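Local structure of KLLA0E08119p (Kluyveromyces lactis, 3VA7) at residues R1049-L1057 against D1065-F1073. The protein probably catalyses the biotin- and ATP-dependent carboxylation of urea to urea-1-carboxylate, this piece being its urea carboxylase part, which holds the biotin carboxylase, carboxyltransferase and biotin-carrier domains. Sequence-based numbering, arbitrary orientation.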
ATOM      1  N   ARG A1049     -10.321  10.490 -16.979  1.00 22.82           N
ATOM      2  CA  ARG A1049      -9.961   9.949 -15.684  1.00 22.35           C
ATOM      3  C   ARG A1049     -10.985  10.242 -14.591  1.00 23.02           C
ATOM      4  O   ARG A1049     -11.502  11.349 -14.519  1.00 22.98           O
ATOM      5  CB  ARG A1049      -8.555  10.410 -15.316  1.00 21.72           C
ATOM      6  CG  ARG A1049      -7.965   9.816 -14.089  1.00 21.39           C
ATOM      7  CD  ARG A1049      -6.506  10.320 -13.853  1.00 25.31           C
ATOM      8  NE  ARG A1049      -6.294  11.731 -14.165  1.00 26.56           N
ATOM      9  CZ  ARG A1049      -5.885  12.656 -13.295  1.00 28.39           C
ATOM     10  NH1 ARG A1049      -5.571  12.330 -12.050  1.00 27.09           N
ATOM     11  NH2 ARG A1049      -5.743  13.913 -13.694  1.00 27.59           N
ATOM     12  N   THR A1050     -11.285   9.211 -13.786  1.00 23.42           N
ATOM     13  CA  THR A1050     -12.065   9.287 -12.541  1.00 23.75           C
ATOM     14  C   THR A1050     -11.164   9.037 -11.346  1.00 24.20           C
ATOM     15  O   THR A1050      -9.927   9.203 -11.409  1.00 24.66           O
ATOM     16  CB  THR A1050     -13.020   8.092 -12.348  1.00 24.44           C
ATOM     17  OG1 THR A1050     -13.025   7.208 -13.485  1.00 26.26           O
ATOM     18  CG2 THR A1050     -14.403   8.517 -11.868  1.00 22.22           C
ATOM     19  N   ILE A1051     -11.819   8.612 -10.257  1.00 23.71           N
ATOM     20  CA  ILE A1051     -11.177   8.150  -9.042  1.00 23.43           C
ATOM     21  C   ILE A1051     -11.140   6.612  -9.061  1.00 24.22           C
ATOM     22  O   ILE A1051     -12.079   5.959  -9.556  1.00 24.70           O
ATOM     23  CB  ILE A1051     -11.981   8.546  -7.755  1.00 23.53           C
ATOM     24  CG1 ILE A1051     -13.391   7.890  -7.773  1.00 22.05           C
ATOM     25  CG2 ILE A1051     -11.962  10.024  -7.545  1.00 21.02           C
ATOM     26  CD1 ILE A1051     -14.312   8.238  -6.675  1.00 20.17           C
ATOM     27  N   THR A1052     -10.099   6.052  -8.448  1.00 23.72           N
ATOM     28  CA  THR A1052      -9.955   4.611  -8.320  1.00 22.87           C
ATOM     29  C   THR A1052     -11.133   4.007  -7.616  1.00 22.84           C
ATOM     30  O   THR A1052     -11.621   4.546  -6.630  1.00 23.13           O
ATOM     31  CB  THR A1052      -8.671   4.219  -7.521  1.00 22.53           C
ATOM     32  OG1 THR A1052      -8.554   2.786  -7.519  1.00 21.66           O
ATOM     33  CG2 THR A1052      -8.714   4.756  -6.121  1.00 18.00           C
ATOM     34  N   ALA A1053     -11.588   2.888  -8.132  1.00 22.07           N
ATOM     35  CA  ALA A1053     -12.637   2.175  -7.477  1.00 22.04           C
ATOM     36  C   ALA A1053     -11.986   1.054  -6.613  1.00 22.72           C
ATOM     37  O   ALA A1053     -12.554  -0.054  -6.461  1.00 23.19           O
ATOM     38  CB  ALA A1053     -13.565   1.620  -8.524  1.00 21.64           C
ATOM     39  N   TRP A1054     -10.795   1.332  -6.076  1.00 21.93           N
ATOM     40  CA  TRP A1054     -10.182   0.464  -5.069  1.00 22.57           C
ATOM     41  C   TRP A1054      -9.742   1.270  -3.873  1.00 22.78           C
ATOM     42  O   TRP A1054      -8.955   2.187  -4.016  1.00 24.63           O
ATOM     43  CB  TRP A1054      -8.973  -0.216  -5.656  1.00 22.41           C
ATOM     44  CG  TRP A1054      -8.097  -0.951  -4.678  1.00 21.62           C
ATOM     45  CD1 TRP A1054      -6.981  -0.465  -4.006  1.00 20.80           C
ATOM     46  CD2 TRP A1054      -8.216  -2.345  -4.307  1.00 21.19           C
ATOM     47  NE1 TRP A1054      -6.412  -1.482  -3.253  1.00 19.36           N
ATOM     48  CE2 TRP A1054      -7.157  -2.629  -3.404  1.00 18.30           C
ATOM     49  CE3 TRP A1054      -9.135  -3.373  -4.638  1.00 18.72           C
ATOM     50  CZ2 TRP A1054      -6.998  -3.890  -2.813  1.00 20.16           C
ATOM     51  CZ3 TRP A1054      -8.949  -4.637  -4.072  1.00 20.59           C
ATOM     52  CH2 TRP A1054      -7.882  -4.883  -3.164  1.00 19.01           C
ATOM     53  N   ASP A1055     -10.211   0.918  -2.695  1.00 22.43           N
ATOM     54  CA  ASP A1055      -9.987   1.707  -1.493  1.00 22.73           C
ATOM     55  C   ASP A1055      -9.141   0.794  -0.588  1.00 23.65           C
ATOM     56  O   ASP A1055      -9.650   0.071   0.301  1.00 23.67           O
ATOM     57  CB  ASP A1055     -11.371   2.082  -0.924  1.00 22.28           C
ATOM     58  CG  ASP A1055     -11.336   2.730   0.463  1.00 24.44           C
ATOM     59  OD1 ASP A1055     -10.228   2.947   1.038  1.00 27.58           O
ATOM     60  OD2 ASP A1055     -12.451   3.002   1.008  1.00 22.48           O
ATOM     61  N   LYS A1056      -7.836   0.785  -0.838  1.00 24.63           N
ATOM     62  CA  LYS A1056      -6.919  -0.161  -0.145  1.00 25.65           C
ATOM     63  C   LYS A1056      -7.197  -0.329   1.365  1.00 25.66           C
ATOM     64  O   LYS A1056      -7.194  -1.418   1.908  1.00 25.44           O
ATOM     65  CB  LYS A1056      -5.472   0.294  -0.331  1.00 25.74           C
ATOM     66  CG  LYS A1056      -4.500  -0.646   0.289  1.00 25.72           C
ATOM     67  CD  LYS A1056      -3.119  -0.168   0.033  1.00 29.44           C
ATOM     68  CE  LYS A1056      -2.611   0.672   1.178  1.00 27.82           C
ATOM     69  NZ  LYS A1056      -1.480   1.479   0.688  1.00 27.30           N
ATOM     70  N   LEU A1057      -7.401   0.776   2.049  1.00 26.41           N
ATOM     71  CA  LEU A1057      -7.598   0.720   3.480  1.00 26.67           C
ATOM     72  C   LEU A1057      -9.091   0.838   3.848  1.00 26.94           C
ATOM     73  O   LEU A1057      -9.426   1.029   5.040  1.00 26.85           O
ATOM     74  CB  LEU A1057      -6.823   1.863   4.111  1.00 26.59           C
ATOM     75  CG  LEU A1057      -5.332   1.956   3.772  1.00 24.84           C
ATOM     76  CD1 LEU A1057      -4.666   3.204   4.476  1.00 23.96           C
ATOM     77  CD2 LEU A1057      -4.682   0.702   4.189  1.00 16.01           C
ATOM     78  N   ASP A1065     -17.739  -2.624   2.316  1.00 36.70           N
ATOM     79  CA  ASP A1065     -17.007  -3.235   3.426  1.00 38.59           C
ATOM     80  C   ASP A1065     -15.653  -3.856   3.052  1.00 38.08           C
ATOM     81  O   ASP A1065     -14.864  -4.197   3.929  1.00 38.99           O
ATOM     82  CB  ASP A1065     -17.912  -4.264   4.123  1.00 39.91           C
ATOM     83  CG  ASP A1065     -19.033  -3.595   4.944  1.00 45.49           C
ATOM     84  OD1 ASP A1065     -18.810  -2.489   5.554  1.00 47.45           O
ATOM     85  OD2 ASP A1065     -20.147  -4.176   4.984  1.00 51.70           O
ATOM     86  N   HIS A1066     -15.382  -4.017   1.760  1.00 36.69           N
ATOM     87  CA  HIS A1066     -14.038  -4.403   1.322  1.00 35.59           C
ATOM     88  C   HIS A1066     -13.397  -3.383   0.350  1.00 33.68           C
ATOM     89  O   HIS A1066     -14.100  -2.491  -0.146  1.00 33.81           O
ATOM     90  CB  HIS A1066     -14.085  -5.793   0.728  1.00 35.10           C
ATOM     91  CG  HIS A1066     -15.339  -6.071   0.005  1.00 38.52           C
ATOM     92  ND1 HIS A1066     -16.302  -6.926   0.500  1.00 43.59           N
ATOM     93  CD2 HIS A1066     -15.808  -5.605  -1.177  1.00 39.99           C
ATOM     94  CE1 HIS A1066     -17.308  -6.982  -0.358  1.00 42.90           C
ATOM     95  NE2 HIS A1066     -17.035  -6.187  -1.380  1.00 40.95           N
ATOM     96  N   PRO A1067     -12.084  -3.530   0.048  1.00 32.13           N
ATOM     97  CA  PRO A1067     -11.397  -2.589  -0.872  1.00 31.00           C
ATOM     98  C   PRO A1067     -11.986  -2.463  -2.279  1.00 30.12           C
ATOM     99  O   PRO A1067     -11.974  -1.370  -2.834  1.00 30.91           O
ATOM    100  CB  PRO A1067      -9.964  -3.138  -0.959  1.00 31.22           C
ATOM    101  CG  PRO A1067      -9.807  -4.067   0.179  1.00 30.86           C
ATOM    102  CD  PRO A1067     -11.184  -4.621   0.479  1.00 31.73           C
ATOM    103  N   TRP A1068     -12.502  -3.530  -2.874  1.00 28.72           N
ATOM    104  CA  TRP A1068     -13.076  -3.386  -4.206  1.00 28.14           C
ATOM    105  C   TRP A1068     -14.492  -2.820  -4.114  1.00 28.17           C
ATOM    106  O   TRP A1068     -15.375  -3.440  -3.527  1.00 28.83           O
ATOM    107  CB  TRP A1068     -13.059  -4.690  -4.987  1.00 27.88           C
ATOM    108  CG  TRP A1068     -13.766  -5.857  -4.329  1.00 28.32           C
ATOM    109  CD1 TRP A1068     -15.026  -6.312  -4.604  1.00 28.95           C
ATOM    110  CD2 TRP A1068     -13.244  -6.718  -3.293  1.00 26.23           C
ATOM    111  NE1 TRP A1068     -15.339  -7.397  -3.789  1.00 28.53           N
ATOM    112  CE2 TRP A1068     -14.261  -7.674  -2.989  1.00 26.56           C
ATOM    113  CE3 TRP A1068     -12.021  -6.783  -2.608  1.00 23.40           C
ATOM    114  CZ2 TRP A1068     -14.090  -8.677  -2.027  1.00 24.36           C
ATOM    115  CZ3 TRP A1068     -11.845  -7.783  -1.623  1.00 24.29           C
ATOM    116  CH2 TRP A1068     -12.881  -8.714  -1.341  1.00 25.04           C
ATOM    117  N   LEU A1069     -14.699  -1.632  -4.671  1.00 27.23           N
ATOM    118  CA  LEU A1069     -15.946  -0.934  -4.478  1.00 26.74           C
ATOM    119  C   LEU A1069     -17.066  -1.522  -5.351  1.00 27.91           C
ATOM    120  O   LEU A1069     -18.253  -1.453  -4.984  1.00 28.41           O
ATOM    121  CB  LEU A1069     -15.751   0.559  -4.717  1.00 26.02           C
ATOM    122  CG  LEU A1069     -15.443   1.578  -3.596  1.00 26.55           C
ATOM    123  CD1 LEU A1069     -14.852   0.995  -2.313  1.00 26.29           C
ATOM    124  CD2 LEU A1069     -14.613   2.815  -4.045  1.00 23.32           C
ATOM    125  N   LEU A1070     -16.712  -2.131  -6.488  1.00 27.97           N
ATOM    126  CA  LEU A1070     -17.735  -2.622  -7.412  1.00 27.84           C
ATOM    127  C   LEU A1070     -18.026  -4.108  -7.349  1.00 28.34           C
ATOM    128  O   LEU A1070     -17.216  -4.894  -6.888  1.00 28.48           O
ATOM    129  CB  LEU A1070     -17.384  -2.237  -8.848  1.00 27.98           C
ATOM    130  CG  LEU A1070     -16.973  -0.786  -9.068  1.00 28.03           C
ATOM    131  CD1 LEU A1070     -16.565  -0.543 -10.465  1.00 25.98           C
ATOM    132  CD2 LEU A1070     -18.083   0.180  -8.683  1.00 30.83           C
ATOM    133  N   THR A1071     -19.200  -4.494  -7.843  1.00 28.89           N
ATOM    134  CA  THR A1071     -19.567  -5.892  -7.930  1.00 28.36           C
ATOM    135  C   THR A1071     -20.193  -6.077  -9.300  1.00 28.25           C
ATOM    136  O   THR A1071     -20.857  -5.149  -9.809  1.00 28.41           O
ATOM    137  CB  THR A1071     -20.627  -6.227  -6.866  1.00 28.42           C
ATOM    138  OG1 THR A1071     -20.079  -6.025  -5.575  1.00 27.44           O
ATOM    139  CG2 THR A1071     -21.081  -7.665  -7.008  1.00 29.85           C
ATOM    140  N   PRO A1072     -20.037  -7.278  -9.893  1.00 28.06           N
ATOM    141  CA  PRO A1072     -20.758  -7.534 -11.156  1.00 27.83           C
ATOM    142  C   PRO A1072     -22.240  -7.244 -11.026  1.00 28.24           C
ATOM    143  O   PRO A1072     -22.857  -7.519  -9.948  1.00 28.70           O
ATOM    144  CB  PRO A1072     -20.520  -9.016 -11.408  1.00 27.53           C
ATOM    145  CG  PRO A1072     -19.171  -9.286 -10.699  1.00 27.30           C
ATOM    146  CD  PRO A1072     -19.174  -8.406  -9.493  1.00 27.44           C
ATOM    147  N   PHE A1073     -22.797  -6.667 -12.103  1.00 27.61           N
ATOM    148  CA  PHE A1073     -24.200  -6.175 -12.156  1.00 26.41           C
ATOM    149  C   PHE A1073     -24.432  -4.768 -11.606  1.00 26.24           C
ATOM    150  O   PHE A1073     -25.487  -4.220 -11.850  1.00 26.41           O
ATOM    151  CB  PHE A1073     -25.198  -7.148 -11.520  1.00 26.07           C
ATOM    152  CG  PHE A1073     -25.203  -8.488 -12.152  1.00 26.07           C
ATOM    153  CD1 PHE A1073     -24.866  -9.620 -11.414  1.00 25.73           C
ATOM    154  CD2 PHE A1073     -25.507  -8.634 -13.496  1.00 24.51           C
ATOM    155  CE1 PHE A1073     -24.863 -10.856 -12.025  1.00 24.90           C
ATOM    156  CE2 PHE A1073     -25.496  -9.888 -14.117  1.00 24.34           C
ATOM    157  CZ  PHE A1073     -25.168 -10.982 -13.402  1.00 24.75           C
TER
HETATM  158  O   HOH W   1     -14.015  -2.203  -7.500  1.00 26.61           O
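The backbones of Trp1054 and Trp1068 are paired in a single antiparallel beta bridge, a non-hydrogen-bonded pair with CA atoms 4.9 Å apart, and two backbone hydrogen bonds close it. Asp1055 N donates to Pro1067 O over 2.9 Å. On the other flank Leu1069 N reaches Ala1053 O at 3.2 Å. A water spreads the link by one residue, donating to Ala1053 O and accepting from Leu1070 N. Two parts of one long connection can thus pair through an isolated bridge without forming a regular strand.

Among the side chains, Trp1054 and Pro1067 make the closest contact. The Trp1054 indole lies alongside Pro1067, carried there by a chi1 of 170° that sets CG trans to N. Pro1067 CB sits over the six-membered ring, 3.4 Å from its centroid, in a CH-pi contact. The rim of the same ring meets the second indole, Trp1054 CZ3 lying 4.0 Å from Trp1068 CE3, near the plane of Trp1068 and at its edge. Cutting Trp1054 back to an alanine removes the indole, and the gap would probably leave Pro1067 and the Trp1068 ring less closely held, with Tyr601 losing a packing partner too. Beyond the bridge, Leu1069 CD1 packs on Asp1055 CB at 3.9 Å, and Leu1070 CD1 approaches Ala1053 CB. The carboxylate of Asp1055 turns to the intervening loop, bonding to Ile1059 N, Gly1060 N and His1062 NE2.

Both segments belong to the connection between strands 1045-1049 and 1075-1081 of the mixed sheet in the carboxyltransferase region. Tyr601 packs on Trp1054 and Pro1067; Trp1068 and Leu1070 rest on Leu989 of strand 984-989, Leu1070 also touches Phe928 of strand 922-934, and Ile1051 meets helix 1083-1094.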